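Local coordinates for leucine--trna ligase (PDB 5AH5), which probably joins leucine to its cognate tRNA at the expense of ATP, as an aminoacyl-tRNA synthetase of the first class, here caught with tRNA and a leucyl-adenylate analogue, at residues S621-L629 with I685-Y693; R713-E724 with L735-T743. All coordinates share one frame; numbering follows the deposited sequence.

In the fold
Both contacts belong to the helical, tRNA-binding end of the synthetase, and neither reaches the pocket of the leucyl-adenylate analogue or the zinc site. Their centres lie 15 Å apart, and about 35 Å (interaction 1) and 28 Å (interaction 2) from the centre of the chain. Interaction 1 pairs helix 617-632 with helix 678-695 and holds tRNA phosphates directly; the nearest atom of interaction 2 is about 11 Å from the nucleic acid. Direct packing joins them: Ile685 CD1 lies 3.7 Å from Phe718 CE2, and Leu623 CB lies 3.7 Å from Ile722 CD1. Helix 678-695 also runs on in sequence to helix 701-715, which opens interaction 2.

Interaction 1 of 2, residues S621-L629 with I685-Y693. With nucleotides of chain D.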
loop_
_atom_site.group_PDB
_atom_site.type_symbol
_atom_site.label_atom_id
_atom_site.label_comp_id
_atom_site.label_asym_id
_atom_site.label_seq_id
_atom_site.Cartn_x
_atom_site.Cartn_y
_atom_site.Cartn_z
ATOM N N SER B 621 -32.412 -1.070 -1.358
ATOM C CA SER B 621 -33.611 -0.608 -0.671
ATOM C C SER B 621 -33.448 0.809 -0.115
ATOM O O SER B 621 -34.335 1.605 -0.297
ATOM C CB SER B 621 -33.997 -1.552 0.478
ATOM O OG SER B 621 -34.613 -2.694 -0.060
ATOM N N TYR B 622 -32.320 1.108 0.522
ATOM C CA TYR B 622 -32.036 2.490 0.937
ATOM C C TYR B 622 -32.048 3.478 -0.241
ATOM O O TYR B 622 -32.664 4.541 -0.145
ATOM C CB TYR B 622 -30.723 2.624 1.751
ATOM C CG TYR B 622 -30.345 4.084 1.901
ATOM C CD1 TYR B 622 -31.085 4.933 2.721
ATOM C CD2 TYR B 622 -29.257 4.617 1.203
ATOM C CE1 TYR B 622 -30.782 6.288 2.783
ATOM C CE2 TYR B 622 -28.963 5.952 1.257
ATOM C CZ TYR B 622 -29.707 6.783 2.106
ATOM O OH TYR B 622 -29.392 8.096 2.156
ATOM N N LEU B 623 -31.419 3.102 -1.357
ATOM C CA LEU B 623 -31.390 3.949 -2.535
ATOM C C LEU B 623 -32.757 4.140 -3.162
ATOM O O LEU B 623 -33.065 5.255 -3.555
ATOM C CB LEU B 623 -30.331 3.485 -3.558
ATOM C CG LEU B 623 -28.870 3.572 -3.029
ATOM C CD1 LEU B 623 -27.818 2.797 -3.906
ATOM C CD2 LEU B 623 -28.433 5.006 -2.862
ATOM N N GLU B 624 -33.606 3.106 -3.177
ATOM C CA GLU B 624 -34.973 3.281 -3.632
ATOM C C GLU B 624 -35.761 4.230 -2.672
ATOM O O GLU B 624 -36.598 4.973 -3.118
ATOM C CB GLU B 624 -35.693 1.922 -3.769
ATOM C CG GLU B 624 -35.376 1.124 -5.034
ATOM C CD GLU B 624 -35.693 -0.372 -4.940
ATOM O OE1 GLU B 624 -36.418 -0.811 -4.003
ATOM O OE2 GLU B 624 -35.190 -1.143 -5.814
ATOM N N ARG B 625 -35.465 4.194 -1.380
ATOM C CA ARG B 625 -36.100 5.073 -0.425
ATOM C C ARG B 625 -35.664 6.541 -0.632
ATOM O O ARG B 625 -36.491 7.459 -0.475
ATOM C CB ARG B 625 -35.807 4.588 1.000
ATOM C CG ARG B 625 -36.197 5.529 2.156
ATOM C CD ARG B 625 -35.744 4.874 3.467
ATOM N NE ARG B 625 -35.742 5.725 4.643
ATOM C CZ ARG B 625 -36.818 6.045 5.371
ATOM N NH1 ARG B 625 -38.028 5.656 5.004
ATOM N NH2 ARG B 625 -36.676 6.803 6.468
ATOM N N VAL B 626 -34.395 6.769 -0.990
ATOM C CA VAL B 626 -33.996 8.091 -1.529
ATOM C C VAL B 626 -34.789 8.492 -2.783
ATOM O O VAL B 626 -35.299 9.623 -2.879
ATOM C CB VAL B 626 -32.484 8.221 -1.739
ATOM C CG1 VAL B 626 -32.107 9.560 -2.334
ATOM C CG2 VAL B 626 -31.750 8.049 -0.420
ATOM N N CYS B 627 -34.924 7.587 -3.745
ATOM C CA CYS B 627 -35.649 7.905 -4.975
ATOM C C CYS B 627 -37.087 8.298 -4.630
ATOM O O CYS B 627 -37.586 9.279 -5.158
ATOM C CB CYS B 627 -35.622 6.757 -6.019
ATOM S SG CYS B 627 -33.931 6.404 -6.613
ATOM N N ARG B 628 -37.739 7.516 -3.773
ATOM C CA ARG B 628 -39.140 7.777 -3.419
ATOM C C ARG B 628 -39.379 9.150 -2.707
ATOM O O ARG B 628 -40.401 9.804 -2.927
ATOM C CB ARG B 628 -39.750 6.604 -2.651
ATOM C CG ARG B 628 -40.157 5.423 -3.571
ATOM C CD ARG B 628 -41.020 4.403 -2.848
ATOM N NE ARG B 628 -40.386 4.128 -1.573
ATOM C CZ ARG B 628 -39.458 3.194 -1.358
ATOM N NH1 ARG B 628 -39.091 2.366 -2.321
ATOM N NH2 ARG B 628 -38.909 3.071 -0.155
ATOM N N LEU B 629 -38.398 9.605 -1.946
ATOM C CA LEU B 629 -38.389 10.937 -1.347
ATOM C C LEU B 629 -38.355 12.014 -2.423
ATOM O O LEU B 629 -39.033 13.039 -2.305
ATOM C CB LEU B 629 -37.171 11.062 -0.431
ATOM C CG LEU B 629 -37.048 12.241 0.486
ATOM C CD1 LEU B 629 -38.227 12.324 1.485
ATOM C CD2 LEU B 629 -35.696 12.208 1.192
ATOM N N ILE B 685 -25.704 10.572 5.808
ATOM C CA ILE B 685 -26.658 10.829 4.731
ATOM C C ILE B 685 -27.980 10.110 4.929
ATOM O O ILE B 685 -29.065 10.595 4.542
ATOM C CB ILE B 685 -26.021 10.437 3.350
ATOM C CG1 ILE B 685 -24.830 11.367 2.987
ATOM C CG2 ILE B 685 -27.062 10.457 2.259
ATOM C CD1 ILE B 685 -23.828 10.782 1.988
ATOM N N MET B 686 -27.914 8.876 5.393
ATOM C CA MET B 686 -29.149 8.187 5.824
ATOM C C MET B 686 -29.889 8.965 7.001
ATOM O O MET B 686 -31.108 9.050 7.003
ATOM C CB MET B 686 -28.847 6.773 6.299
ATOM C CG MET B 686 -28.353 5.820 5.198
ATOM S SD MET B 686 -28.189 4.101 5.725
ATOM C CE MET B 686 -26.557 4.256 6.232
ATOM N N SER B 687 -29.146 9.539 7.928
ATOM C CA SER B 687 -29.749 10.399 9.009
ATOM C C SER B 687 -30.503 11.519 8.387
ATOM O O SER B 687 -31.639 11.733 8.728
ATOM C CB SER B 687 -28.712 11.013 9.938
ATOM O OG SER B 687 -28.251 10.067 10.871
ATOM N N VAL B 688 -29.898 12.185 7.408
ATOM C CA VAL B 688 -30.587 13.285 6.704
ATOM C C VAL B 688 -31.813 12.799 6.001
ATOM O O VAL B 688 -32.873 13.471 6.008
ATOM C CB VAL B 688 -29.628 14.019 5.741
ATOM C CG1 VAL B 688 -30.340 14.902 4.743
ATOM C CG2 VAL B 688 -28.600 14.798 6.561
ATOM N N THR B 689 -31.696 11.633 5.368
ATOM C CA THR B 689 -32.798 11.072 4.664
ATOM C C THR B 689 -33.946 10.797 5.649
ATOM O O THR B 689 -35.070 11.071 5.347
ATOM C CB THR B 689 -32.389 9.743 3.954
ATOM O OG1 THR B 689 -31.201 9.975 3.158
ATOM C CG2 THR B 689 -33.530 9.188 3.159
ATOM N N ASN B 690 -33.654 10.222 6.800
ATOM C CA ASN B 690 -34.709 9.959 7.793
ATOM C C ASN B 690 -35.336 11.254 8.267
ATOM O O ASN B 690 -36.548 11.328 8.365
ATOM C CB ASN B 690 -34.200 9.155 8.960
ATOM C CG ASN B 690 -33.689 7.792 8.539
ATOM O OD1 ASN B 690 -34.164 7.196 7.562
ATOM N ND2 ASN B 690 -32.734 7.281 9.296
ATOM N N LEU B 691 -34.501 12.278 8.429
ATOM C CA LEU B 691 -34.912 13.595 8.868
ATOM C C LEU B 691 -35.930 14.153 7.958
ATOM O O LEU B 691 -36.979 14.677 8.420
ATOM C CB LEU B 691 -33.732 14.554 8.959
ATOM C CG LEU B 691 -34.088 15.978 9.398
ATOM C CD1 LEU B 691 -34.531 15.942 10.863
ATOM C CD2 LEU B 691 -32.922 16.927 9.170
ATOM N N LEU B 692 -35.673 14.020 6.658
ATOM C CA LEU B 692 -36.577 14.582 5.673
ATOM C C LEU B 692 -37.889 13.814 5.518
ATOM O O LEU B 692 -38.918 14.394 5.132
ATOM C CB LEU B 692 -35.877 14.733 4.329
ATOM C CG LEU B 692 -34.712 15.717 4.303
ATOM C CD1 LEU B 692 -34.158 15.799 2.893
ATOM C CD2 LEU B 692 -35.140 17.092 4.793
ATOM N N TYR B 693 -37.871 12.504 5.744
ATOM C CA TYR B 693 -39.125 11.737 5.764
ATOM C C TYR B 693 -40.040 12.222 6.917
ATOM O O TYR B 693 -41.252 12.298 6.762
ATOM C CB TYR B 693 -38.852 10.233 5.919
ATOM C CG TYR B 693 -38.830 9.537 4.574
ATOM C CD1 TYR B 693 -40.029 9.233 3.889
ATOM C CD2 TYR B 693 -37.637 9.286 3.939
ATOM C CE1 TYR B 693 -40.005 8.648 2.624
ATOM C CE2 TYR B 693 -37.604 8.655 2.709
ATOM C CZ TYR B 693 -38.772 8.343 2.057
ATOM O OH TYR B 693 -38.672 7.765 0.816
ATOM P P G D 41 -40.242 3.082 3.317
ATOM O OP1 G D 41 -39.293 4.138 2.830
ATOM O OP2 G D 41 -39.718 1.842 3.900
ATOM O "O5'" G D 41 -41.197 3.734 4.410
ATOM C "C5'" G D 41 -41.785 5.034 4.159
ATOM C "C4'" G D 41 -42.846 5.340 5.200
ATOM O "O4'" G D 41 -43.855 4.285 5.179
ATOM C "C3'" G D 41 -42.368 5.368 6.645
ATOM O "O3'" G D 41 -41.802 6.637 6.968
ATOM C "C2'" G D 41 -43.660 5.065 7.392
ATOM O "O2'" G D 41 -44.554 6.155 7.398
ATOM C "C1'" G D 41 -44.281 3.999 6.493
ATOM N N9 G D 41 -43.956 2.604 6.810
ATOM C C8 G D 41 -43.140 1.745 6.111
ATOM N N7 G D 41 -43.105 0.543 6.621
ATOM C C5 G D 41 -43.951 0.609 7.718
ATOM C C6 G D 41 -44.289 -0.378 8.675
ATOM O O6 G D 41 -43.891 -1.544 8.749
ATOM N N1 G D 41 -45.159 0.120 9.640
ATOM C C2 G D 41 -45.657 1.399 9.669
ATOM N N2 G D 41 -46.502 1.685 10.670
ATOM N N3 G D 41 -45.350 2.330 8.779
ATOM C C4 G D 41 -44.485 1.875 7.850
ATOM P P C D 24 -29.805 7.134 14.462
ATOM O OP1 C D 24 -30.668 8.175 13.936
ATOM O OP2 C D 24 -30.265 6.046 15.294
ATOM O "O5'" C D 24 -29.158 6.365 13.201
ATOM C "C5'" C D 24 -28.616 7.100 12.086
ATOM C "C4'" C D 24 -27.893 6.147 11.124
ATOM O "O4'" C D 24 -26.666 5.677 11.727
ATOM C "C3'" C D 24 -28.627 4.870 10.803
ATOM O "O3'" C D 24 -29.661 5.213 9.888
ATOM C "C2'" C D 24 -27.497 4.002 10.310
ATOM O "O2'" C D 24 -26.923 4.395 9.073
ATOM C "C1'" C D 24 -26.420 4.354 11.326
ATOM N N1 C D 24 -26.419 3.480 12.500
ATOM C C2 C D 24 -25.843 2.226 12.348
ATOM O O2 C D 24 -25.338 1.934 11.251
ATOM N N3 C D 24 -25.832 1.374 13.392
ATOM C C4 C D 24 -26.396 1.732 14.555
ATOM N N4 C D 24 -26.325 0.875 15.582
ATOM C C5 C D 24 -27.040 2.991 14.720
ATOM C C6 C D 24 -27.027 3.828 13.677
ATOM P P A D 25 -30.764 4.178 9.618
ATOM O OP1 A D 25 -31.701 4.748 8.672
ATOM O OP2 A D 25 -31.147 3.613 10.904
ATOM O "O5'" A D 25 -29.913 3.044 8.871
ATOM C "C5'" A D 25 -30.380 1.733 8.785
ATOM C "C4'" A D 25 -29.262 0.812 8.388
ATOM O "O4'" A D 25 -28.189 0.942 9.348
ATOM C "C3'" A D 25 -29.691 -0.646 8.457
ATOM O "O3'" A D 25 -30.272 -1.053 7.244
ATOM C "C2'" A D 25 -28.414 -1.366 8.817
ATOM O "O2'" A D 25 -27.615 -1.723 7.741
ATOM C "C1'" A D 25 -27.715 -0.339 9.707
ATOM N N9 A D 25 -27.954 -0.547 11.129
ATOM C C8 A D 25 -28.636 0.248 12.023
ATOM N N7 A D 25 -28.610 -0.205 13.252
ATOM C C5 A D 25 -27.897 -1.392 13.157
ATOM C C6 A D 25 -27.523 -2.352 14.113
ATOM N N6 A D 25 -27.833 -2.264 15.402
ATOM N N1 A D 25 -26.771 -3.402 13.695
ATOM C C2 A D 25 -26.451 -3.482 12.399
ATOM N N3 A D 25 -26.752 -2.648 11.407
ATOM C C4 A D 25 -27.450 -1.592 11.864
HETATM O O HOH W 1 -33.142 6.437 5.130
HETATM O O HOH W 2 -40.228 5.438 0.843
#
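Arg625 lays its guanidinium flat on one face of the Tyr693 ring, centres 4.1 Å apart and planes 10° from parallel, an off-centre cation-pi stack. Leu629 CD1 covers the opposite face, 3.9 Å from the ring centroid, clamping the ring from both sides. The Tyr693 hydroxyl donates to Arg625 O at 2.6 Å, a carbonyl that also accepts the helical bond from Leu629 N. With CG anti to the backbone nitrogen (chi1 170°) and the chain extended as far as NE, Arg625 spans the gap between the helices, where its NH2 meets Asn690 OD1 at 2.8 Å, near the guanidinium plane.

These two helices of the tRNA-binding helical region pass at 41°, with Thr689 as a knob in a hole formed by Tyr622, Arg625, Val626 and Leu629. Their polar side grips tRNA of chain D: Arg625 NH1 and Arg628 NH2 both donate to OP1 of G41, and Asn690 ND2 gives A25 OP1 a nearly straight bond of 2.8 Å. A water joins Arg625 NE to Asn690 OD1.

Toward the N-terminal ends of both segments, Tyr622 OH comes within 2.8 Å of Thr689 OG1, which lies in the ring plane. Met686 CG sits over that ring's face, 3.6 Å from its centroid, with SD making a Met-aromatic contact.

Interaction 2 of 2, residues R713-E724 with L735-T743; sequences RLLAPFAPHISE and LVAAEPWPT
Arg713 sends its guanidinium toward the loop 735-743, where NH1 donates to Pro740 O at 2.9 Å; the acceptor lies in the guanidinium plane, but the N-H...O angle of 132° makes the bond bent. The turn at chi3 (-90°) helps set this direction, while Pro742 CG lies over the rim of one guanidinium face and Arg713 CG rests against Val736 CG1. NH2 is held from elsewhere, by a salt bridge to Glu644 and by Ile643 O. Next, Leu714 CD2 approaches Trp741 CZ2 to 3.7 Å and also touches Pro742 CG. Pro717 CG adds a contact of 3.6 Å to Trp741 CZ3, so the benzo end of the indole meets both residues, while its NE1 bonds to Thr670.

At the far end, Ser723 OG bonds back to Ala719 O, the carbonyl of the helix N-cap residue, and Ser723 O lies beside Val736 CG2. Glu724, bent at chi2 (-65°), presents its carboxylate to two consecutive amides: OE1 accepts from Val736 N at 2.9 Å and OE2 from Ala737 N at 2.8 Å, each on its syn side. OE2 is also bonded by Trp16 NE1. This bidentate carboxylate grip fastens the 3-10 turn 736-738, which follows helix 720-729, back onto the helical bundle of the anticodon-binding domain typical of class Ia synthetases.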
loop_
_atom_site.group_PDB
_atom_site.type_symbol
_atom_site.label_atom_id
_atom_site.label_comp_id
_atom_site.label_asym_id
_atom_site.label_seq_id
_atom_site.Cartn_x
_atom_site.Cartn_y
_atom_site.Cartn_z
ATOM N N ARG B 713 -26.307 15.891 -3.680
ATOM C CA ARG B 713 -24.947 16.367 -3.822
ATOM C C ARG B 713 -23.971 15.630 -2.933
ATOM O O ARG B 713 -22.903 15.210 -3.384
ATOM C CB ARG B 713 -24.829 17.834 -3.619
ATOM C CG ARG B 713 -25.546 18.618 -4.679
ATOM C CD ARG B 713 -24.871 19.948 -4.880
ATOM N NE ARG B 713 -25.371 20.990 -4.065
ATOM C CZ ARG B 713 -24.733 22.125 -3.743
ATOM N NH1 ARG B 713 -23.462 22.417 -4.073
ATOM N NH2 ARG B 713 -25.410 22.982 -3.008
ATOM N N LEU B 714 -24.354 15.399 -1.689
ATOM C CA LEU B 714 -23.494 14.646 -0.757
ATOM C C LEU B 714 -23.416 13.125 -1.077
ATOM O O LEU B 714 -22.476 12.495 -0.723
ATOM C CB LEU B 714 -23.982 14.820 0.700
ATOM C CG LEU B 714 -23.969 16.307 1.169
ATOM C CD1 LEU B 714 -24.739 16.468 2.508
ATOM C CD2 LEU B 714 -22.552 16.845 1.286
ATOM N N LEU B 715 -24.481 12.573 -1.614
ATOM C CA LEU B 715 -24.631 11.187 -1.905
ATOM C C LEU B 715 -23.820 10.793 -3.176
ATOM O O LEU B 715 -23.360 9.680 -3.244
ATOM C CB LEU B 715 -26.121 10.858 -2.133
ATOM C CG LEU B 715 -26.438 9.432 -2.436
ATOM C CD1 LEU B 715 -26.047 8.517 -1.328
ATOM C CD2 LEU B 715 -27.888 9.247 -2.881
ATOM N N ALA B 716 -23.615 11.752 -4.072
ATOM C CA ALA B 716 -23.013 11.551 -5.405
ATOM C C ALA B 716 -21.711 10.807 -5.474
ATOM O O ALA B 716 -21.574 10.043 -6.387
ATOM C CB ALA B 716 -22.867 12.864 -6.152
ATOM N N PRO B 717 -20.756 11.075 -4.570
ATOM C CA PRO B 717 -19.532 10.355 -4.572
ATOM C C PRO B 717 -19.686 8.858 -4.280
ATOM O O PRO B 717 -18.851 8.055 -4.792
ATOM C CB PRO B 717 -18.706 11.028 -3.485
ATOM C CG PRO B 717 -19.226 12.406 -3.353
ATOM C CD PRO B 717 -20.686 12.267 -3.680
ATOM N N PHE B 718 -20.730 8.503 -3.516
ATOM C CA PHE B 718 -21.026 7.147 -3.063
ATOM C C PHE B 718 -21.884 6.412 -4.018
ATOM O O PHE B 718 -21.667 5.216 -4.258
ATOM C CB PHE B 718 -21.734 7.150 -1.628
ATOM C CG PHE B 718 -20.964 7.907 -0.618
ATOM C CD1 PHE B 718 -19.952 7.314 0.059
ATOM C CD2 PHE B 718 -21.236 9.254 -0.402
ATOM C CE1 PHE B 718 -19.215 8.010 0.967
ATOM C CE2 PHE B 718 -20.488 9.978 0.498
ATOM C CZ PHE B 718 -19.487 9.355 1.188
ATOM N N ALA B 719 -22.915 7.093 -4.489
ATOM C CA ALA B 719 -23.920 6.522 -5.384
ATOM C C ALA B 719 -24.120 7.473 -6.564
ATOM O O ALA B 719 -25.184 8.068 -6.767
ATOM C CB ALA B 719 -25.226 6.232 -4.689
ATOM N N PRO B 720 -23.084 7.589 -7.409
ATOM C CA PRO B 720 -23.035 8.629 -8.454
ATOM C C PRO B 720 -24.056 8.574 -9.543
ATOM O O PRO B 720 -24.464 9.624 -10.041
ATOM C CB PRO B 720 -21.593 8.482 -9.038
ATOM C CG PRO B 720 -21.238 7.089 -8.774
ATOM C CD PRO B 720 -21.806 6.875 -7.348
ATOM N N HIS B 721 -24.504 7.389 -9.899
ATOM C CA HIS B 721 -25.447 7.215 -11.011
ATOM C C HIS B 721 -26.875 7.616 -10.638
ATOM O O HIS B 721 -27.561 8.375 -11.350
ATOM C CB HIS B 721 -25.485 5.734 -11.510
ATOM C CG HIS B 721 -24.130 5.160 -11.837
ATOM N ND1 HIS B 721 -23.302 4.602 -10.883
ATOM C CD2 HIS B 721 -23.483 5.038 -13.024
ATOM C CE1 HIS B 721 -22.208 4.160 -11.471
ATOM N NE2 HIS B 721 -22.273 4.454 -12.760
ATOM N N ILE B 722 -27.343 7.030 -9.539
ATOM C CA ILE B 722 -28.646 7.382 -8.973
ATOM C C ILE B 722 -28.698 8.870 -8.654
ATOM O O ILE B 722 -29.710 9.514 -8.784
ATOM C CB ILE B 722 -28.900 6.557 -7.677
ATOM C CG1 ILE B 722 -29.660 5.283 -8.047
ATOM C CG2 ILE B 722 -29.679 7.339 -6.624
ATOM C CD1 ILE B 722 -29.422 4.103 -7.101
ATOM N N SER B 723 -27.606 9.410 -8.210
ATOM C CA SER B 723 -27.560 10.837 -7.905
ATOM C C SER B 723 -27.782 11.729 -9.111
ATOM O O SER B 723 -28.489 12.736 -8.994
ATOM C CB SER B 723 -26.266 11.181 -7.221
ATOM O OG SER B 723 -26.251 10.554 -5.952
ATOM N N GLU B 724 -27.177 11.369 -10.258
ATOM C CA GLU B 724 -27.404 12.087 -11.483
ATOM C C GLU B 724 -28.841 11.923 -11.870
ATOM O O GLU B 724 -29.447 12.882 -12.318
ATOM C CB GLU B 724 -26.508 11.600 -12.665
ATOM C CG GLU B 724 -25.024 11.857 -12.503
ATOM C CD GLU B 724 -24.599 13.325 -12.460
ATOM O OE1 GLU B 724 -25.463 14.171 -12.701
ATOM O OE2 GLU B 724 -23.411 13.647 -12.090
ATOM N N LEU B 735 -24.634 18.352 -14.597
ATOM C CA LEU B 735 -24.340 17.058 -13.949
ATOM C C LEU B 735 -23.964 17.394 -12.523
ATOM O O LEU B 735 -23.173 18.282 -12.331
ATOM C CB LEU B 735 -23.185 16.355 -14.656
ATOM C CG LEU B 735 -23.478 15.820 -16.072
ATOM C CD1 LEU B 735 -22.188 15.413 -16.783
ATOM C CD2 LEU B 735 -24.438 14.645 -16.007
ATOM N N VAL B 736 -24.502 16.671 -11.537
ATOM C CA VAL B 736 -24.146 16.939 -10.150
ATOM C C VAL B 736 -22.691 16.697 -9.944
ATOM O O VAL B 736 -22.084 17.325 -9.071
ATOM C CB VAL B 736 -24.732 15.992 -9.024
ATOM C CG1 VAL B 736 -25.166 16.833 -7.860
ATOM C CG2 VAL B 736 -25.765 14.979 -9.450
ATOM N N ALA B 737 -22.127 15.729 -10.685
ATOM C CA ALA B 737 -20.692 15.432 -10.583
ATOM C C ALA B 737 -19.828 16.655 -10.901
ATOM O O ALA B 737 -18.711 16.762 -10.349
ATOM C CB ALA B 737 -20.290 14.200 -11.456
ATOM N N ALA B 738 -20.338 17.588 -11.726
ATOM C CA ALA B 738 -19.616 18.830 -12.051
ATOM C C ALA B 738 -20.012 20.008 -11.181
ATOM O O ALA B 738 -19.516 21.081 -11.403
ATOM C CB ALA B 738 -19.825 19.224 -13.498
ATOM N N GLU B 739 -20.829 19.807 -10.166
ATOM C CA GLU B 739 -21.335 20.928 -9.350
ATOM C C GLU B 739 -20.295 21.135 -8.253
ATOM O O GLU B 739 -19.750 20.175 -7.764
ATOM C CB GLU B 739 -22.717 20.567 -8.829
ATOM C CG GLU B 739 -23.504 21.681 -8.182
ATOM C CD GLU B 739 -23.941 22.796 -9.135
ATOM O OE1 GLU B 739 -24.335 22.544 -10.290
ATOM O OE2 GLU B 739 -23.936 23.952 -8.673
ATOM N N PRO B 740 -19.940 22.392 -7.919
ATOM C CA PRO B 740 -19.103 22.603 -6.737
ATOM C C PRO B 740 -19.651 21.879 -5.474
ATOM O O PRO B 740 -20.877 21.780 -5.270
ATOM C CB PRO B 740 -19.068 24.138 -6.544
ATOM C CG PRO B 740 -19.722 24.712 -7.734
ATOM C CD PRO B 740 -20.481 23.636 -8.478
ATOM N N TRP B 741 -18.738 21.345 -4.673
ATOM C CA TRP B 741 -19.103 20.587 -3.503
ATOM C C TRP B 741 -19.768 21.565 -2.488
ATOM O O TRP B 741 -19.360 22.710 -2.389
ATOM C CB TRP B 741 -17.868 20.010 -2.892
ATOM C CG TRP B 741 -18.072 19.150 -1.671
ATOM C CD1 TRP B 741 -17.645 19.426 -0.405
ATOM C CD2 TRP B 741 -18.621 17.810 -1.629
ATOM N NE1 TRP B 741 -17.948 18.377 0.426
ATOM C CE2 TRP B 741 -18.582 17.393 -0.289
ATOM C CE3 TRP B 741 -19.230 16.977 -2.572
ATOM C CZ2 TRP B 741 -19.067 16.135 0.127
ATOM C CZ3 TRP B 741 -19.745 15.729 -2.151
ATOM C CH2 TRP B 741 -19.651 15.329 -0.813
ATOM N N PRO B 742 -20.765 21.100 -1.727
ATOM C CA PRO B 742 -21.368 22.039 -0.782
ATOM C C PRO B 742 -20.404 22.513 0.272
ATOM O O PRO B 742 -19.484 21.759 0.711
ATOM C CB PRO B 742 -22.465 21.218 -0.114
ATOM C CG PRO B 742 -22.705 20.069 -1.005
ATOM C CD PRO B 742 -21.422 19.794 -1.713
ATOM N N THR B 743 -20.641 23.733 0.726
ATOM C CA THR B 743 -19.907 24.325 1.844
ATOM C C THR B 743 -20.856 24.677 3.000
ATOM O O THR B 743 -21.996 25.043 2.773
ATOM C CB THR B 743 -19.161 25.587 1.377
ATOM O OG1 THR B 743 -20.106 26.528 0.881
ATOM C CG2 THR B 743 -18.185 25.235 0.220
#